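Local coordinates for protein glycosyltransferase (Streptomyces halstedii, PDB 3WAD) that belongs to the GT-B glycosyltransferases, enzymes built from two Rossmann-like domains, and resembles the erythromycin biosynthesis protein CIII family, at residues Val264-Ile276 and Leu367-Ile380. Sequence-based numbering, arbitrary orientation.
Sequences VTLADFVNAVADI and LTPDRLRDQLRRLI
Pro369 lies over one face of the Phe269 ring, its CG 4.0 Å from the ring centroid and 16° off the normal, a CH-pi contact at the first turn of helix 369-380. Val264 CG1 touches the same pyrrolidine at CG and CD, while Pro369 CB meets Ala272 CB at 3.5 Å. Helices 266-274 and 369-380 run nearly parallel, 22° apart, their axes 7.9 Å from each other. On the buried flank, Val273 CG2 presses on Leu372 CD1 (3.5 Å), and Val273 CG1, anti to the backbone N (chi1 180°), reaches Leu376 CD2. Ile276 lays CD1 against that same methyl, its side chain about perpendicular to that of Leu376. Leu372 and Leu376 also pack on Leu337, and Ile276 on Val248, on strands 336-338 and 247-251 of the six-stranded parallel sheet. Polar groups line the outer flank: Asp275 OD2 lies 3.1 Å from Arg377 NH2 in a salt bridge, although the placement of NH2 is less certain. A water links Asp275 OD2 to NH1 of Arg373; the same guanidinium holds Asp374 OD1 side-on through NE and NH2. Such near-parallel helices packed together on one parallel sheet are characteristic of the C-terminal Rossmann-like domain of GT-B glycosyltransferases.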
ATOM      1  N   VAL B 264      -2.526  27.879 -34.561  1.00 61.89           N
ATOM      2  CA  VAL B 264      -1.960  26.530 -34.579  1.00 60.39           C
ATOM      3  C   VAL B 264      -2.790  25.741 -33.568  1.00 59.04           C
ATOM      4  O   VAL B 264      -2.766  26.001 -32.366  1.00 58.77           O
ATOM      5  CB  VAL B 264      -0.438  26.508 -34.241  1.00 60.48           C
ATOM      6  CG1 VAL B 264       0.158  25.144 -34.561  1.00 59.57           C
ATOM      7  CG2 VAL B 264       0.313  27.646 -35.002  1.00 60.24           C
ATOM      8  N   THR B 265      -3.528  24.778 -34.079  1.00 57.59           N
ATOM      9  CA  THR B 265      -4.593  24.174 -33.323  1.00 55.92           C
ATOM     10  C   THR B 265      -4.174  22.899 -32.553  1.00 54.91           C
ATOM     11  O   THR B 265      -3.157  22.266 -32.883  1.00 55.42           O
ATOM     12  CB  THR B 265      -5.765  23.923 -34.274  1.00 55.35           C
ATOM     13  OG1 THR B 265      -6.950  23.864 -33.515  1.00 57.47           O
ATOM     14  CG2 THR B 265      -5.638  22.635 -35.030  1.00 54.03           C
ATOM     15  N   LEU B 266      -4.963  22.532 -31.534  1.00 53.20           N
ATOM     16  CA  LEU B 266      -4.780  21.265 -30.782  1.00 50.95           C
ATOM     17  C   LEU B 266      -4.910  20.059 -31.706  1.00 49.72           C
ATOM     18  O   LEU B 266      -4.088  19.127 -31.663  1.00 49.20           O
ATOM     19  CB  LEU B 266      -5.747  21.220 -29.586  1.00 51.12           C
ATOM     20  CG  LEU B 266      -5.833  20.179 -28.451  1.00 50.71           C
ATOM     21  CD1 LEU B 266      -4.756  19.142 -28.454  1.00 50.12           C
ATOM     22  CD2 LEU B 266      -5.897  20.850 -27.072  1.00 50.90           C
ATOM     23  N   ALA B 267      -5.895  20.093 -32.602  1.00 48.35           N
ATOM     24  CA  ALA B 267      -5.986  19.059 -33.650  1.00 47.09           C
ATOM     25  C   ALA B 267      -4.722  18.946 -34.552  1.00 46.48           C
ATOM     26  O   ALA B 267      -4.236  17.838 -34.840  1.00 46.05           O
ATOM     27  CB  ALA B 267      -7.221  19.277 -34.482  1.00 47.04           C
ATOM     28  N   ASP B 268      -4.197  20.096 -34.976  1.00 45.69           N
ATOM     29  CA  ASP B 268      -2.954  20.182 -35.747  1.00 44.87           C
ATOM     30  C   ASP B 268      -1.806  19.475 -35.035  1.00 43.86           C
ATOM     31  O   ASP B 268      -1.083  18.692 -35.640  1.00 42.92           O
ATOM     32  CB  ASP B 268      -2.549  21.634 -35.935  1.00 45.07           C
ATOM     33  CG  ASP B 268      -3.457  22.387 -36.874  1.00 47.60           C
ATOM     34  OD1 ASP B 268      -4.236  21.707 -37.603  1.00 49.14           O
ATOM     35  OD2 ASP B 268      -3.393  23.649 -36.857  1.00 48.23           O
ATOM     36  N   PHE B 269      -1.627  19.791 -33.753  1.00 43.53           N
ATOM     37  CA  PHE B 269      -0.644  19.099 -32.904  1.00 42.63           C
ATOM     38  C   PHE B 269      -0.896  17.632 -32.840  1.00 41.77           C
ATOM     39  O   PHE B 269       0.021  16.854 -32.997  1.00 42.99           O
ATOM     40  CB  PHE B 269      -0.673  19.660 -31.496  1.00 43.55           C
ATOM     41  CG  PHE B 269       0.226  20.834 -31.317  1.00 43.19           C
ATOM     42  CD1 PHE B 269      -0.304  22.098 -31.121  1.00 39.11           C
ATOM     43  CD2 PHE B 269       1.632  20.666 -31.358  1.00 43.00           C
ATOM     44  CE1 PHE B 269       0.539  23.219 -30.964  1.00 39.78           C
ATOM     45  CE2 PHE B 269       2.497  21.784 -31.229  1.00 42.52           C
ATOM     46  CZ  PHE B 269       1.940  23.064 -31.018  1.00 40.22           C
ATOM     47  N   VAL B 270      -2.145  17.227 -32.660  1.00 40.93           N
ATOM     48  CA  VAL B 270      -2.437  15.789 -32.590  1.00 40.27           C
ATOM     49  C   VAL B 270      -2.274  15.035 -33.917  1.00 40.10           C
ATOM     50  O   VAL B 270      -1.770  13.884 -33.956  1.00 40.00           O
ATOM     51  CB  VAL B 270      -3.829  15.534 -31.993  1.00 39.96           C
ATOM     52  CG1 VAL B 270      -4.147  14.091 -32.053  1.00 41.21           C
ATOM     53  CG2 VAL B 270      -3.829  15.992 -30.545  1.00 40.67           C
ATOM     54  N   ASN B 271      -2.681  15.678 -35.016  1.00 40.03           N
ATOM     55  CA  ASN B 271      -2.500  15.067 -36.354  1.00 39.94           C
ATOM     56  C   ASN B 271      -1.042  14.852 -36.690  1.00 39.23           C
ATOM     57  O   ASN B 271      -0.676  13.774 -37.183  1.00 39.66           O
ATOM     58  CB  ASN B 271      -3.218  15.896 -37.455  1.00 40.67           C
ATOM     59  CG  ASN B 271      -4.721  15.898 -37.291  1.00 42.39           C
ATOM     60  OD1 ASN B 271      -5.330  16.956 -37.226  1.00 48.16           O
ATOM     61  ND2 ASN B 271      -5.331  14.723 -37.190  1.00 39.65           N
ATOM     62  N   ALA B 272      -0.184  15.833 -36.386  1.00 38.48           N
ATOM     63  CA  ALA B 272       1.256  15.685 -36.669  1.00 38.21           C
ATOM     64  C   ALA B 272       1.915  14.591 -35.820  1.00 39.39           C
ATOM     65  O   ALA B 272       2.597  13.672 -36.331  1.00 39.56           O
ATOM     66  CB  ALA B 272       1.971  16.981 -36.483  1.00 37.90           C
ATOM     67  N   VAL B 273       1.703  14.701 -34.511  1.00 40.06           N
ATOM     68  CA  VAL B 273       2.216  13.759 -33.552  1.00 39.89           C
ATOM     69  C   VAL B 273       1.768  12.344 -33.903  1.00 38.82           C
ATOM     70  O   VAL B 273       2.583  11.404 -33.856  1.00 37.44           O
ATOM     71  CB  VAL B 273       1.784  14.168 -32.124  1.00 40.16           C
ATOM     72  CG1 VAL B 273       2.304  13.196 -31.162  1.00 42.83           C
ATOM     73  CG2 VAL B 273       2.357  15.534 -31.802  1.00 43.46           C
ATOM     74  N   ALA B 274       0.520  12.178 -34.344  1.00 37.95           N
ATOM     75  CA  ALA B 274       0.081  10.835 -34.759  1.00 37.70           C
ATOM     76  C   ALA B 274       0.670  10.322 -36.101  1.00 38.16           C
ATOM     77  O   ALA B 274       0.571   9.149 -36.435  1.00 36.64           O
ATOM     78  CB  ALA B 274      -1.459  10.758 -34.775  1.00 38.06           C
ATOM     79  N   ASP B 275       1.293  11.196 -36.877  1.00 38.89           N
ATOM     80  CA  ASP B 275       1.709  10.807 -38.234  1.00 39.67           C
ATOM     81  C   ASP B 275       3.059  10.074 -38.198  1.00 40.04           C
ATOM     82  O   ASP B 275       4.079  10.554 -38.659  1.00 41.00           O
ATOM     83  CB  ASP B 275       1.664  12.046 -39.139  1.00 38.62           C
ATOM     84  CG  ASP B 275       1.967  11.741 -40.596  1.00 39.79           C
ATOM     85  OD1 ASP B 275       1.761  10.572 -41.037  1.00 37.91           O
ATOM     86  OD2 ASP B 275       2.482  12.687 -41.264  1.00 37.78           O
ATOM     87  N   ILE B 276       3.048   8.886 -37.611  1.00 41.23           N
ATOM     88  CA  ILE B 276       4.249   8.156 -37.286  1.00 41.18           C
ATOM     89  C   ILE B 276       3.949   6.669 -37.380  1.00 42.43           C
ATOM     90  O   ILE B 276       2.814   6.245 -37.376  1.00 43.56           O
ATOM     91  CB  ILE B 276       4.691   8.484 -35.795  1.00 42.28           C
ATOM     92  CG1 ILE B 276       3.640   7.962 -34.787  1.00 40.33           C
ATOM     93  CG2 ILE B 276       4.924  10.007 -35.623  1.00 37.06           C
ATOM     94  CD1 ILE B 276       4.218   7.310 -33.588  1.00 42.24           C
ATOM     95  N   LEU B 367       7.877  25.007 -29.814  1.00 42.45           N
ATOM     96  CA  LEU B 367       6.953  23.948 -30.065  1.00 41.55           C
ATOM     97  C   LEU B 367       6.277  24.183 -31.404  1.00 41.34           C
ATOM     98  O   LEU B 367       5.623  25.183 -31.553  1.00 40.24           O
ATOM     99  CB  LEU B 367       5.901  24.072 -28.980  1.00 42.14           C
ATOM    100  CG  LEU B 367       5.081  22.904 -28.554  1.00 42.94           C
ATOM    101  CD1 LEU B 367       5.986  21.693 -28.512  1.00 40.60           C
ATOM    102  CD2 LEU B 367       4.533  23.305 -27.155  1.00 41.61           C
ATOM    103  N   THR B 368       6.478  23.299 -32.385  1.00 42.07           N
ATOM    104  CA  THR B 368       5.596  23.230 -33.556  1.00 42.27           C
ATOM    105  C   THR B 368       5.108  21.787 -33.718  1.00 42.27           C
ATOM    106  O   THR B 368       5.762  20.844 -33.239  1.00 41.87           O
ATOM    107  CB  THR B 368       6.268  23.749 -34.873  1.00 42.28           C
ATOM    108  OG1 THR B 368       7.362  22.907 -35.259  1.00 43.23           O
ATOM    109  CG2 THR B 368       6.819  25.102 -34.663  1.00 42.57           C
ATOM    110  N   PRO B 369       3.974  21.583 -34.423  1.00 42.07           N
ATOM    111  CA  PRO B 369       3.533  20.173 -34.644  1.00 41.18           C
ATOM    112  C   PRO B 369       4.608  19.364 -35.371  1.00 40.79           C
ATOM    113  O   PRO B 369       4.958  18.225 -34.975  1.00 39.29           O
ATOM    114  CB  PRO B 369       2.265  20.338 -35.475  1.00 41.75           C
ATOM    115  CG  PRO B 369       1.729  21.675 -35.066  1.00 41.10           C
ATOM    116  CD  PRO B 369       2.943  22.552 -34.825  1.00 42.04           C
ATOM    117  N   ASP B 370       5.200  20.006 -36.371  1.00 39.82           N
ATOM    118  CA  ASP B 370       6.192  19.368 -37.186  1.00 40.17           C
ATOM    119  C   ASP B 370       7.447  18.972 -36.413  1.00 38.53           C
ATOM    120  O   ASP B 370       7.960  17.862 -36.628  1.00 37.54           O
ATOM    121  CB  ASP B 370       6.557  20.260 -38.369  1.00 41.29           C
ATOM    122  CG  ASP B 370       5.527  20.193 -39.491  1.00 44.24           C
ATOM    123  OD1 ASP B 370       4.390  19.708 -39.272  1.00 43.77           O
ATOM    124  OD2 ASP B 370       5.877  20.654 -40.612  1.00 51.11           O
ATOM    125  N   ARG B 371       7.918  19.874 -35.545  1.00 38.05           N
ATOM    126  CA  ARG B 371       9.034  19.587 -34.632  1.00 38.59           C
ATOM    127  C   ARG B 371       8.791  18.404 -33.710  1.00 36.33           C
ATOM    128  O   ARG B 371       9.673  17.530 -33.610  1.00 38.27           O
ATOM    129  CB  ARG B 371       9.454  20.809 -33.834  1.00 38.93           C
ATOM    130  CG  ARG B 371      10.171  21.754 -34.703  1.00 44.39           C
ATOM    131  CD  ARG B 371      10.744  22.933 -33.938  1.00 53.64           C
ATOM    132  NE  ARG B 371      10.462  24.154 -34.697  1.00 61.81           N
ATOM    133  CZ  ARG B 371      10.775  25.406 -34.335  1.00 64.02           C
ATOM    134  NH1 ARG B 371      11.416  25.657 -33.195  1.00 64.59           N
ATOM    135  NH2 ARG B 371      10.441  26.428 -35.139  1.00 66.83           N
ATOM    136  N   LEU B 372       7.624  18.322 -33.084  1.00 36.39           N
ATOM    137  CA  LEU B 372       7.299  17.126 -32.253  1.00 36.38           C
ATOM    138  C   LEU B 372       7.277  15.845 -33.064  1.00 35.96           C
ATOM    139  O   LEU B 372       7.878  14.845 -32.685  1.00 36.63           O
ATOM    140  CB  LEU B 372       5.940  17.243 -31.605  1.00 36.11           C
ATOM    141  CG  LEU B 372       5.714  18.059 -30.355  1.00 38.17           C
ATOM    142  CD1 LEU B 372       4.199  17.874 -29.936  1.00 36.82           C
ATOM    143  CD2 LEU B 372       6.714  17.712 -29.200  1.00 35.23           C
ATOM    144  N   ARG B 373       6.575  15.864 -34.198  1.00 35.02           N
ATOM    145  CA  ARG B 373       6.464  14.679 -35.011  1.00 34.16           C
ATOM    146  C   ARG B 373       7.843  14.172 -35.437  1.00 33.97           C
ATOM    147  O   ARG B 373       8.202  12.936 -35.278  1.00 33.75           O
ATOM    148  CB  ARG B 373       5.567  15.012 -36.204  1.00 34.36           C
ATOM    149  CG  ARG B 373       5.380  13.923 -37.165  1.00 36.31           C
ATOM    150  CD  ARG B 373       5.044  14.527 -38.549  1.00 40.96           C
ATOM    151  NE  ARG B 373       6.186  15.215 -39.155  1.00 38.77           N
ATOM    152  CZ  ARG B 373       6.089  16.137 -40.122  1.00 40.86           C
ATOM    153  NH1 ARG B 373       4.898  16.494 -40.627  1.00 38.65           N
ATOM    154  NH2 ARG B 373       7.205  16.697 -40.597  1.00 38.12           N
ATOM    155  N   ASP B 374       8.670  15.113 -35.921  1.00 34.33           N
ATOM    156  CA  ASP B 374      10.015  14.744 -36.395  1.00 34.27           C
ATOM    157  C   ASP B 374      10.833  14.129 -35.282  1.00 33.43           C
ATOM    158  O   ASP B 374      11.483  13.100 -35.470  1.00 33.74           O
ATOM    159  CB  ASP B 374      10.758  15.940 -36.981  1.00 33.77           C
ATOM    160  CG  ASP B 374      10.173  16.376 -38.311  1.00 39.08           C
ATOM    161  OD1 ASP B 374       9.383  15.586 -38.882  1.00 36.16           O
ATOM    162  OD2 ASP B 374      10.471  17.539 -38.738  1.00 43.57           O
ATOM    163  N   GLN B 375      10.809  14.745 -34.098  1.00 33.69           N
ATOM    164  CA  GLN B 375      11.513  14.144 -32.935  1.00 31.82           C
ATOM    165  C   GLN B 375      10.976  12.737 -32.615  1.00 31.81           C
ATOM    166  O   GLN B 375      11.744  11.779 -32.446  1.00 31.78           O
ATOM    167  CB  GLN B 375      11.419  15.108 -31.768  1.00 31.35           C
ATOM    168  CG  GLN B 375      12.279  16.341 -31.951  1.00 32.09           C
ATOM    169  CD  GLN B 375      12.327  17.216 -30.678  1.00 36.42           C
ATOM    170  OE1 GLN B 375      11.347  17.353 -29.971  1.00 39.32           O
ATOM    171  NE2 GLN B 375      13.451  17.787 -30.397  1.00 34.83           N
ATOM    172  N   LEU B 376       9.653  12.597 -32.568  1.00 32.41           N
ATOM    173  CA  LEU B 376       9.042  11.310 -32.280  1.00 32.81           C
ATOM    174  C   LEU B 376       9.440  10.245 -33.285  1.00 34.84           C
ATOM    175  O   LEU B 376       9.732   9.088 -32.897  1.00 35.05           O
ATOM    176  CB  LEU B 376       7.508  11.407 -32.195  1.00 33.71           C
ATOM    177  CG  LEU B 376       6.787  10.160 -31.623  1.00 33.17           C
ATOM    178  CD1 LEU B 376       7.433   9.717 -30.322  1.00 32.00           C
ATOM    179  CD2 LEU B 376       5.303  10.399 -31.413  1.00 34.80           C
ATOM    180  N   ARG B 377       9.468  10.638 -34.576  1.00 35.60           N
ATOM    181  CA  ARG B 377       9.864   9.760 -35.623  1.00 34.81           C
ATOM    182  C   ARG B 377      11.313   9.306 -35.402  1.00 34.25           C
ATOM    183  O   ARG B 377      11.607   8.149 -35.614  1.00 35.09           O
ATOM    184  CB  ARG B 377       9.655  10.441 -36.982  1.00 36.09           C
ATOM    185  CG  ARG B 377       8.215  10.490 -37.415  1.00 37.48           C
ATOM    186  CD  ARG B 377       8.119  10.797 -38.915  1.00 42.83           C
ATOM    187  NE  ARG B 377       7.087  11.782 -39.284  1.00 46.89           N
ATOM    188  CZ  ARG B 377       6.461  11.805 -40.466  1.00 50.90           C
ATOM    189  NH1 ARG B 377       6.690  10.872 -41.377  1.00 56.24           N
ATOM    190  NH2 ARG B 377       5.557  12.713 -40.740  1.00 49.93           N
ATOM    191  N   ARG B 378      12.216  10.183 -34.972  1.00 33.69           N
ATOM    192  CA  ARG B 378      13.585   9.745 -34.642  1.00 35.32           C
ATOM    193  C   ARG B 378      13.697   8.742 -33.501  1.00 36.55           C
ATOM    194  O   ARG B 378      14.414   7.729 -33.594  1.00 37.38           O
ATOM    195  CB  ARG B 378      14.476  10.923 -34.361  1.00 33.86           C
ATOM    196  CG  ARG B 378      14.635  11.829 -35.579  1.00 34.24           C
ATOM    197  CD  ARG B 378      15.694  12.822 -35.302  1.00 36.96           C
ATOM    198  NE  ARG B 378      16.919  12.118 -34.918  1.00 36.14           N
ATOM    199  CZ  ARG B 378      17.888  12.631 -34.171  1.00 36.46           C
ATOM    200  NH1 ARG B 378      17.815  13.849 -33.653  1.00 37.20           N
ATOM    201  NH2 ARG B 378      18.944  11.896 -33.934  1.00 33.55           N
ATOM    202  N   LEU B 379      12.962   9.006 -32.429  1.00 37.79           N
ATOM    203  CA  LEU B 379      12.916   8.092 -31.259  1.00 37.93           C
ATOM    204  C   LEU B 379      12.497   6.686 -31.635  1.00 39.34           C
ATOM    205  O   LEU B 379      13.083   5.700 -31.137  1.00 39.22           O
ATOM    206  CB  LEU B 379      11.959   8.648 -30.215  1.00 37.96           C
ATOM    207  CG  LEU B 379      12.391   9.955 -29.558  1.00 34.91           C
ATOM    208  CD1 LEU B 379      11.471  10.238 -28.389  1.00 36.36           C
ATOM    209  CD2 LEU B 379      13.823   9.826 -29.114  1.00 32.50           C
ATOM    210  N   ILE B 380      11.510   6.624 -32.526  1.00 39.95           N
ATOM    211  CA  ILE B 380      10.955   5.409 -33.129  1.00 42.40           C
ATOM    212  C   ILE B 380      11.999   4.752 -34.045  1.00 43.13           C
ATOM    213  O   ILE B 380      12.159   3.521 -34.016  1.00 43.97           O
ATOM    214  CB  ILE B 380       9.618   5.728 -33.963  1.00 42.12           C
ATOM    215  CG1 ILE B 380       8.344   5.609 -33.143  1.00 44.39           C
ATOM    216  CG2 ILE B 380       9.381   4.721 -35.057  1.00 45.09           C
ATOM    217  CD1 ILE B 380       8.555   5.732 -31.661  1.00 47.25           C
TER
HETATM  218  O   HOH W   1       2.455  15.244 -40.591  1.00 34.20           O